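Local coordinates for protein oxidoreductase, iron/ascorbate family (Shewanella oneidensis, PDB 3ON7) that probably uses iron(II) and oxygen to convert 2-oxoglutarate to ethene, and L-arginine with 2-oxoglutarate to guanidine, glutamate semialdehyde and succinate, at residues A49-E54 against D67-A72; A72-T77 against T82-K87; L155-M160 against I169-H174. One frame throughout, in Å; residues are numbered along the deposited sequence. Where two conformers were deposited one is given.

Contact 1 (A49-E54 against D67-A72); sequences AFFNSE and DGFFPA
The carbonyl oxygen of Phe50, a residue whose ring reaches Phe69 across the contact, draws two donors from Ser53: OG comes to 2.8 Å from Phe50 O in one of that serine's two conformers, and Ser53 N adds a weak bond. The turn ends helix 37-51 where it packs against strand 68-70, the outermost strand at one side of the large sheet of the double-stranded beta-helix (jelly-roll) core of this oxygenase family. Three phenylalanines carry the buried, wholly apolar contact. Phe51 presents the edge of its ring to Phe69, its CE1 4.0 Å from Phe69 CE1, and the two side chains cross obliquely. One face of the Phe51 ring is covered by its neighbour, with Phe50 CD2 lying 3.9 Å above the plane of the Phe51 ring, over its centre. Phe69 reaches the helix because its CG stands anti to the backbone N (chi1 169°), and its ring, touching Phe50 and Phe51, also packs on Glu88 and Tyr90 of strand 88-92. The next residue, Phe70, takes no part in this contact and stacks with Phe61 and Tyr89. Phe50 makes the looser of the two touches on Phe69: its ring edge brings CE2 to 4.3 Å from Phe69 CD1.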
loop_
_atom_site.group_PDB
_atom_site.type_symbol
_atom_site.label_atom_id
_atom_site.label_comp_id
_atom_site.label_asym_id
_atom_site.label_seq_id
_atom_site.Cartn_x
_atom_site.Cartn_y
_atom_site.Cartn_z
ATOM N N ALA B 49 7.078 -27.695 -14.888
ATOM C CA ALA B 49 6.628 -27.452 -16.266
ATOM C C ALA B 49 6.154 -26.013 -16.486
ATOM O O ALA B 49 6.532 -25.356 -17.453
ATOM C CB ALA B 49 5.515 -28.443 -16.629
ATOM N N PHE B 50 5.318 -25.535 -15.587
ATOM C CA PHE B 50 4.834 -24.150 -15.642
ATOM C C PHE B 50 5.969 -23.147 -15.733
ATOM O O PHE B 50 5.931 -22.267 -16.575
ATOM C CB PHE B 50 3.975 -23.842 -14.416
ATOM C CG PHE B 50 3.612 -22.400 -14.279
ATOM C CD1 PHE B 50 2.582 -21.864 -15.023
ATOM C CD2 PHE B 50 4.305 -21.577 -13.407
ATOM C CE1 PHE B 50 2.245 -20.535 -14.902
ATOM C CE2 PHE B 50 3.979 -20.242 -13.285
ATOM C CZ PHE B 50 2.957 -19.718 -14.034
ATOM N N PHE B 51 6.971 -23.282 -14.867
ATOM C CA PHE B 51 8.105 -22.336 -14.833
ATOM C C PHE B 51 9.049 -22.511 -16.007
ATOM O O PHE B 51 9.792 -21.584 -16.342
ATOM C CB PHE B 51 8.923 -22.489 -13.551
ATOM C CG PHE B 51 8.198 -22.062 -12.316
ATOM C CD1 PHE B 51 7.895 -20.742 -12.107
ATOM C CD2 PHE B 51 7.827 -22.986 -11.365
ATOM C CE1 PHE B 51 7.248 -20.348 -10.960
ATOM C CE2 PHE B 51 7.153 -22.599 -10.236
ATOM C CZ PHE B 51 6.860 -21.285 -10.033
ATOM N N ASN B 52 9.013 -23.686 -16.640
ATOM C CA ASN B 52 9.880 -23.966 -17.787
ATOM C C ASN B 52 9.353 -23.450 -19.137
ATOM O O ASN B 52 10.010 -23.666 -20.152
ATOM C CB ASN B 52 10.207 -25.474 -17.845
ATOM C CG ASN B 52 11.275 -25.869 -16.853
ATOM O OD1 ASN B 52 11.870 -25.010 -16.208
ATOM N ND2 ASN B 52 11.544 -27.172 -16.734
ATOM N N SER B 53 8.194 -22.780 -19.141
ATOM C CA SER B 53 7.542 -22.197 -20.324
ATOM C C SER B 53 7.520 -20.674 -20.246
ATOM O O SER B 53 7.475 -20.126 -19.138
ATOM C CB SER B 53 6.079 -22.656 -20.367
ATOM O OG SER B 53 5.297 -22.066 -19.315
ATOM N N GLU B 54 7.452 -19.991 -21.388
ATOM C CA GLU B 54 7.287 -18.534 -21.341
ATOM C C GLU B 54 5.793 -18.162 -21.215
ATOM O O GLU B 54 5.436 -16.993 -21.001
ATOM C CB GLU B 54 8.020 -17.831 -22.509
ATOM C CG GLU B 54 9.620 -17.925 -22.459
ATOM C CD GLU B 54 10.272 -17.625 -21.060
ATOM O OE1 GLU B 54 10.305 -16.441 -20.625
ATOM O OE2 GLU B 54 10.773 -18.585 -20.403
ATOM N N ASP B 67 -1.131 -11.560 -5.890
ATOM C CA ASP B 67 -1.372 -12.942 -6.238
ATOM C C ASP B 67 -0.920 -13.174 -7.679
ATOM O O ASP B 67 -1.128 -12.317 -8.551
ATOM C CB ASP B 67 -2.858 -13.323 -6.061
ATOM C CG ASP B 67 -3.830 -12.486 -6.921
ATOM O OD1 ASP B 67 -3.764 -11.234 -6.864
ATOM O OD2 ASP B 67 -4.694 -13.083 -7.624
ATOM N N GLY B 68 -0.293 -14.324 -7.933
ATOM C CA GLY B 68 0.131 -14.678 -9.300
ATOM C C GLY B 68 1.623 -14.940 -9.417
ATOM O O GLY B 68 2.271 -15.305 -8.445
ATOM N N PHE B 69 2.164 -14.743 -10.614
ATOM C CA PHE B 69 3.558 -15.102 -10.915
ATOM C C PHE B 69 4.557 -13.949 -10.723
ATOM O O PHE B 69 4.335 -12.844 -11.191
ATOM C CB PHE B 69 3.642 -15.604 -12.346
ATOM C CG PHE B 69 5.025 -15.764 -12.851
ATOM C CD1 PHE B 69 5.910 -16.588 -12.208
ATOM C CD2 PHE B 69 5.434 -15.118 -14.000
ATOM C CE1 PHE B 69 7.185 -16.746 -12.676
ATOM C CE2 PHE B 69 6.727 -15.284 -14.482
ATOM C CZ PHE B 69 7.597 -16.103 -13.812
ATOM N N PHE B 70 5.670 -14.250 -10.065
ATOM C CA PHE B 70 6.752 -13.286 -9.806
ATOM C C PHE B 70 8.020 -13.716 -10.521
ATOM O O PHE B 70 8.708 -14.620 -10.047
ATOM C CB PHE B 70 7.045 -13.207 -8.287
ATOM C CG PHE B 70 5.988 -12.500 -7.513
ATOM C CD1 PHE B 70 4.838 -13.166 -7.107
ATOM C CD2 PHE B 70 6.115 -11.153 -7.207
ATOM C CE1 PHE B 70 3.832 -12.505 -6.366
ATOM C CE2 PHE B 70 5.114 -10.479 -6.481
ATOM C CZ PHE B 70 3.967 -11.145 -6.069
ATOM N N PRO B 71 8.352 -13.065 -11.648
ATOM C CA PRO B 71 9.577 -13.458 -12.343
ATOM C C PRO B 71 10.795 -12.885 -11.660
ATOM O O PRO B 71 10.660 -11.990 -10.836
ATOM C CB PRO B 71 9.415 -12.824 -13.729
ATOM C CG PRO B 71 8.539 -11.639 -13.492
ATOM C CD PRO B 71 7.622 -12.001 -12.365
ATOM N N ALA B 72 11.964 -13.422 -11.996
ATOM C CA ALA B 72 13.241 -12.824 -11.621
ATOM C C ALA B 72 13.558 -11.823 -12.737
ATOM O O ALA B 72 14.316 -12.119 -13.648
ATOM C CB ALA B 72 14.365 -13.890 -11.523
#

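Contact 2 (A72-T77 against T82-K87); sequences ASISET and TVKDIK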
loop_
_atom_site.group_PDB
_atom_site.type_symbol
_atom_site.label_atom_id
_atom_site.label_comp_id
_atom_site.label_asym_id
_atom_site.label_seq_id
_atom_site.Cartn_x
_atom_site.Cartn_y
_atom_site.Cartn_z
ATOM N N ALA B 72 11.964 -13.422 -11.996
ATOM C CA ALA B 72 13.241 -12.824 -11.621
ATOM C C ALA B 72 13.558 -11.823 -12.737
ATOM O O ALA B 72 14.316 -12.119 -13.648
ATOM C CB ALA B 72 14.365 -13.890 -11.523
ATOM N N SER B 73 12.962 -10.646 -12.667
ATOM C CA SER B 73 13.170 -9.637 -13.696
ATOM C C SER B 73 14.641 -9.238 -13.742
ATOM O O SER B 73 15.291 -9.152 -12.697
ATOM C CB SER B 73 12.328 -8.409 -13.395
ATOM O OG SER B 73 11.022 -8.803 -13.035
ATOM N N ILE B 74 15.152 -9.027 -14.954
ATOM C CA ILE B 74 16.510 -8.524 -15.173
ATOM C C ILE B 74 16.404 -7.012 -15.341
ATOM O O ILE B 74 15.569 -6.532 -16.110
ATOM C CB ILE B 74 17.168 -9.088 -16.479
ATOM C CG1 ILE B 74 17.024 -10.616 -16.591
ATOM C CG2 ILE B 74 18.631 -8.681 -16.578
ATOM C CD1 ILE B 74 15.857 -11.067 -17.512
ATOM N N SER B 75 17.212 -6.254 -14.609
ATOM C CA SER B 75 17.322 -4.828 -14.891
ATOM C C SER B 75 18.787 -4.470 -15.046
ATOM O O SER B 75 19.653 -5.184 -14.553
ATOM C CB SER B 75 16.637 -3.990 -13.812
ATOM O OG SER B 75 17.023 -4.411 -12.534
ATOM N N GLU B 76 19.065 -3.392 -15.774
ATOM C CA GLU B 76 20.451 -2.976 -16.014
ATOM C C GLU B 76 20.694 -1.637 -15.322
ATOM O O GLU B 76 19.814 -0.788 -15.291
ATOM C CB GLU B 76 20.746 -2.918 -17.519
ATOM C CG GLU B 76 22.165 -2.409 -17.880
ATOM C CD GLU B 76 22.572 -2.744 -19.325
ATOM O OE1 GLU B 76 21.744 -3.325 -20.068
ATOM O OE2 GLU B 76 23.719 -2.436 -19.717
ATOM N N THR B 77 21.881 -1.472 -14.751
ATOM C CA THR B 77 22.188 -0.334 -13.882
ATOM C C THR B 77 22.982 0.718 -14.625
ATOM O O THR B 77 23.325 0.536 -15.791
ATOM C CB THR B 77 22.996 -0.792 -12.646
ATOM O OG1 THR B 77 24.317 -1.180 -13.042
ATOM C CG2 THR B 77 22.308 -1.960 -11.955
ATOM N N THR B 82 23.810 -5.877 -13.970
ATOM C CA THR B 82 22.430 -6.347 -13.975
ATOM C C THR B 82 21.995 -6.748 -12.554
ATOM O O THR B 82 22.807 -7.226 -11.771
ATOM C CB THR B 82 22.264 -7.575 -14.902
ATOM O OG1 THR B 82 22.689 -8.747 -14.201
ATOM C CG2 THR B 82 23.083 -7.431 -16.206
ATOM N N VAL B 83 20.721 -6.555 -12.238
ATOM C CA VAL B 83 20.152 -7.027 -10.987
ATOM C C VAL B 83 19.119 -8.097 -11.311
ATOM O O VAL B 83 18.251 -7.880 -12.133
ATOM C CB VAL B 83 19.524 -5.869 -10.165
ATOM C CG1 VAL B 83 18.675 -6.398 -9.004
ATOM C CG2 VAL B 83 20.614 -4.941 -9.665
ATOM N N LYS B 84 19.230 -9.248 -10.661
ATOM C CA LYS B 84 18.399 -10.413 -10.959
ATOM C C LYS B 84 18.440 -11.399 -9.798
ATOM O O LYS B 84 19.501 -11.902 -9.457
ATOM C CB LYS B 84 18.910 -11.103 -12.239
ATOM C CG LYS B 84 18.079 -12.278 -12.734
ATOM C CD LYS B 84 18.841 -13.040 -13.828
ATOM C CE LYS B 84 18.691 -14.562 -13.699
ATOM N NZ LYS B 84 19.681 -15.354 -14.511
ATOM N N ASP B 85 17.286 -11.679 -9.200
ATOM C CA ASP B 85 17.221 -12.605 -8.093
ATOM C C ASP B 85 17.449 -14.017 -8.640
ATOM O O ASP B 85 17.348 -14.232 -9.853
ATOM C CB ASP B 85 15.877 -12.502 -7.364
ATOM C CG ASP B 85 15.944 -12.986 -5.911
ATOM O OD1 ASP B 85 16.969 -13.547 -5.499
ATOM O OD2 ASP B 85 14.964 -12.791 -5.169
ATOM N N ILE B 86 17.778 -14.949 -7.745
ATOM C CA ILE B 86 18.087 -16.336 -8.112
ATOM C C ILE B 86 16.854 -17.244 -8.029
ATOM O O ILE B 86 16.974 -18.465 -8.067
ATOM C CB ILE B 86 19.228 -16.926 -7.231
ATOM C CG1 ILE B 86 18.815 -16.959 -5.744
ATOM C CG2 ILE B 86 20.503 -16.146 -7.442
ATOM C CD1 ILE B 86 19.749 -17.785 -4.857
ATOM N N LYS B 87 15.672 -16.642 -7.901
ATOM C CA LYS B 87 14.428 -17.379 -7.804
ATOM C C LYS B 87 13.273 -16.606 -8.437
ATOM O O LYS B 87 13.298 -15.376 -8.503
ATOM C CB LYS B 87 14.099 -17.701 -6.339
ATOM C CG LYS B 87 13.688 -16.494 -5.481
ATOM C CD LYS B 87 13.337 -16.909 -4.054
ATOM C CE LYS B 87 13.173 -15.733 -3.081
ATOM N NZ LYS B 87 14.381 -14.843 -2.998
HETATM O O HOH W 1 14.967 -10.587 -10.356
#
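Ser75 and Val83 face each other as an antiparallel hydrogen-bonded pair, with Ser75 N 3.1 Å from Val83 O and Val83 N 2.9 Å from Ser75 O. They form the core of a small surface beta hairpin, strands 75-76 and 82-83. Beyond them the chains stay close, but Ser73 O and Val83 O are both acceptors, and a water makes the link, donating to Ser73 O and accepting from Asp85 N. Ile74 touches two side chains that point the same way as it does, CG2 against Thr82 CB and CG1 4.1 Å from Lys84 CD. On the face shared by Ser75 and Val83, Ser75 OG lies beside Val83 CB; with CG1 anti to the backbone N (chi1 168°), Val83 turns CG2 to Thr77 CG2, the side chains crossing at about a right angle. Val83 packs on Arg263 and Thr77 on Val259 of the second subunit. Asp85 OD2 receives Lys87 NZ in a salt bridge, on its syn side but tilted out of the carboxylate plane, while OD1 is met by Ile86 N and by Arg263 of the second subunit. At the hairpin's open end, Ala72 CB faces two carbonyl oxygens, 3.4 Å from Asp85 O and 3.5 Å from Lys87 O.

Contact 3 (L155-M160 against I169-H174); sequences LHYPPM and IRAAAH
Tyr157 turns its CG anti to its own carbonyl carbon (chi1 -64°), and Arg170 runs out extended until it bends at chi3 (-64°); together these torsions lay the arginine chain over one face of the tyrosine ring. Its CD sits almost squarely above the middle of the ring, 3.8 Å from the Tyr157 centroid, in a CH-pi contact, and CG lies nearer the rim, 3.5 Å from Tyr157 CE2. Beyond the bend the guanidinium stands steeply on the ring, the two planes 76° apart, and dips one edge toward the tyrosine, with NH1 3.4 Å from Tyr157 CB. The cation-pi interaction is thus made with an upright guanidinium, its CZ 5.0 Å from the Tyr157 centroid. NH1 also donates to a water, which in turn makes a weak bond to Tyr157 O. NE is held by Asn235 OD1, which fixes the other side of the group while Arg245 brings a like charge close. The pair bridges the two sheets of the double-stranded beta-helix: Tyr157 ends strand 151-157 of the large sheet, and Arg170 with Ala171 forms a classic beta bulge opposite Val233 in the smaller one. A leucine in place of Tyr157 would remove the ring face, and the Arg170 chain would probably be freer to turn about its bend and its guanidinium less firmly placed beside the water. Ala171 extends the contact at the phenol end, where its CB approaches Tyr157 OH. Further along the same strand, His174 probably belongs with Asp176 and His231 to the iron-binding facial triad of the family, here apparently vacant. His174 ND1 donates in the plane of its ring to Ala172 O at 2.8 Å, nearly along the C=O axis.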
loop_
_atom_site.group_PDB
_atom_site.type_symbol
_atom_site.label_atom_id
_atom_site.label_comp_id
_atom_site.label_asym_id
_atom_site.label_seq_id
_atom_site.Cartn_x
_atom_site.Cartn_y
_atom_site.Cartn_z
ATOM N N LEU B 155 8.009 -21.796 -4.906
ATOM C CA LEU B 155 9.316 -21.220 -5.220
ATOM C C LEU B 155 10.043 -22.051 -6.265
ATOM O O LEU B 155 10.025 -23.284 -6.203
ATOM C CB LEU B 155 10.178 -21.145 -3.955
ATOM C CG LEU B 155 9.887 -19.938 -3.063
ATOM C CD1 LEU B 155 10.799 -18.792 -3.416
ATOM C CD2 LEU B 155 8.430 -19.503 -3.189
ATOM N N HIS B 156 10.683 -21.373 -7.225
ATOM C CA HIS B 156 11.516 -22.035 -8.218
ATOM C C HIS B 156 12.869 -21.347 -8.357
ATOM O O HIS B 156 12.932 -20.193 -8.749
ATOM C CB HIS B 156 10.849 -22.095 -9.582
ATOM C CG HIS B 156 11.732 -22.678 -10.651
ATOM N ND1 HIS B 156 11.985 -22.039 -11.846
ATOM C CD2 HIS B 156 12.432 -23.839 -10.691
ATOM C CE1 HIS B 156 12.792 -22.789 -12.582
ATOM N NE2 HIS B 156 13.076 -23.886 -11.901
ATOM N N TYR B 157 13.932 -22.070 -8.004
ATOM C CA TYR B 157 15.287 -21.655 -8.263
ATOM C C TYR B 157 15.734 -22.259 -9.564
ATOM O O TYR B 157 15.971 -23.460 -9.622
ATOM C CB TYR B 157 16.216 -22.142 -7.164
ATOM C CG TYR B 157 15.911 -21.553 -5.820
ATOM C CD1 TYR B 157 14.962 -22.135 -4.977
ATOM C CD2 TYR B 157 16.575 -20.414 -5.388
ATOM C CE1 TYR B 157 14.690 -21.593 -3.739
ATOM C CE2 TYR B 157 16.302 -19.859 -4.154
ATOM C CZ TYR B 157 15.362 -20.447 -3.336
ATOM O OH TYR B 157 15.123 -19.892 -2.118
ATOM N N PRO B 158 15.876 -21.437 -10.613
ATOM C CA PRO B 158 16.319 -21.986 -11.901
ATOM C C PRO B 158 17.779 -22.457 -11.931
ATOM O O PRO B 158 18.604 -21.995 -11.134
ATOM C CB PRO B 158 16.145 -20.805 -12.880
ATOM C CG PRO B 158 15.226 -19.837 -12.185
ATOM C CD PRO B 158 15.516 -20.010 -10.716
ATOM N N PRO B 159 18.105 -23.356 -12.877
ATOM C CA PRO B 159 19.475 -23.788 -13.055
ATOM C C PRO B 159 20.391 -22.627 -13.347
ATOM O O PRO B 159 19.979 -21.680 -13.988
ATOM C CB PRO B 159 19.424 -24.688 -14.303
ATOM C CG PRO B 159 18.013 -24.883 -14.633
ATOM C CD PRO B 159 17.208 -23.861 -13.931
HETATM N N MSE B 160 21.625 -22.717 -12.876
HETATM C CA MSE B 160 22.698 -21.832 -13.295
HETATM C C MSE B 160 23.575 -22.572 -14.295
HETATM O O MSE B 160 23.823 -23.754 -14.135
HETATM C CB MSE B 160 23.541 -21.443 -12.087
HETATM C CG MSE B 160 22.729 -20.894 -10.934
HETATM SE SE MSE B 160 23.866 -19.974 -9.699
HETATM C CE MSE B 160 22.550 -19.358 -8.430
ATOM N N ILE B 169 25.005 -19.609 0.527
ATOM C CA ILE B 169 23.686 -19.452 1.140
ATOM C C ILE B 169 22.630 -19.180 0.062
ATOM O O ILE B 169 22.763 -18.252 -0.710
ATOM C CB ILE B 169 23.685 -18.300 2.177
ATOM C CG1 ILE B 169 24.636 -18.611 3.320
ATOM C CG2 ILE B 169 22.313 -18.092 2.749
ATOM C CD1 ILE B 169 24.825 -17.447 4.257
ATOM N N ARG B 170 21.592 -20.006 0.032
ATOM C CA ARG B 170 20.526 -19.926 -0.956
ATOM C C ARG B 170 19.404 -19.048 -0.437
ATOM O O ARG B 170 18.944 -18.149 -1.138
ATOM C CB ARG B 170 19.978 -21.334 -1.265
ATOM C CG ARG B 170 18.860 -21.390 -2.324
ATOM C CD ARG B 170 18.404 -22.821 -2.631
ATOM N NE ARG B 170 19.463 -23.641 -3.221
ATOM C CZ ARG B 170 19.511 -24.076 -4.485
ATOM N NH1 ARG B 170 18.547 -23.810 -5.357
ATOM N NH2 ARG B 170 20.536 -24.812 -4.877
ATOM N N ALA B 171 18.933 -19.333 0.774
ATOM C CA ALA B 171 17.978 -18.446 1.443
ATOM C C ALA B 171 18.543 -17.937 2.794
ATOM O O ALA B 171 18.878 -18.731 3.666
ATOM C CB ALA B 171 16.627 -19.155 1.626
ATOM N N ALA B 172 18.656 -16.613 2.937
ATOM C CA ALA B 172 19.176 -15.975 4.157
ATOM C C ALA B 172 18.401 -16.355 5.416
ATOM O O ALA B 172 17.193 -16.640 5.354
ATOM C CB ALA B 172 19.136 -14.463 4.009
ATOM N N ALA B 173 19.111 -16.342 6.549
ATOM C CA ALA B 173 18.510 -16.545 7.879
ATOM C C ALA B 173 17.351 -15.593 8.080
ATOM O O ALA B 173 17.496 -14.395 7.901
ATOM C CB ALA B 173 19.543 -16.330 8.998
ATOM N N HIS B 174 16.207 -16.143 8.463
ATOM C CA HIS B 174 15.016 -15.350 8.693
ATOM C C HIS B 174 14.085 -16.064 9.662
ATOM O O HIS B 174 14.207 -17.292 9.893
ATOM C CB HIS B 174 14.279 -15.138 7.366
ATOM C CG HIS B 174 13.774 -16.413 6.753
ATOM N ND1 HIS B 174 14.597 -17.293 6.074
ATOM C CD2 HIS B 174 12.537 -16.975 6.748
ATOM C CE1 HIS B 174 13.886 -18.328 5.658
ATOM N NE2 HIS B 174 12.632 -18.155 6.042
HETATM O O HOH W 2 18.843 -24.483 -8.047
#

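How the contacts relate
From the N terminus the contacts follow in series, and none nests within or crosses another. Contact 1 closes a loop of twelve residues between segments 49-54 and 67-72; the chain then passes through Ala72, shared with contact 2, whose hairpin closes the five-residue turn 77-81 before strand 88-92. Contact 3 comes later, closing the eleven-residue connection between strands 151-157 and 169-174. Strand 151-157 and the proline after it draw the set together: His156 packs against Phe51 of contact 1, ND1 lying 3.5 Å from Phe51 CB, while Leu155, Tyr157 and Pro158 receive Ile86 and Lys87 from contact 2. Helix 37-51 and the surface hairpin are thereby joined to the double-stranded beta-helix.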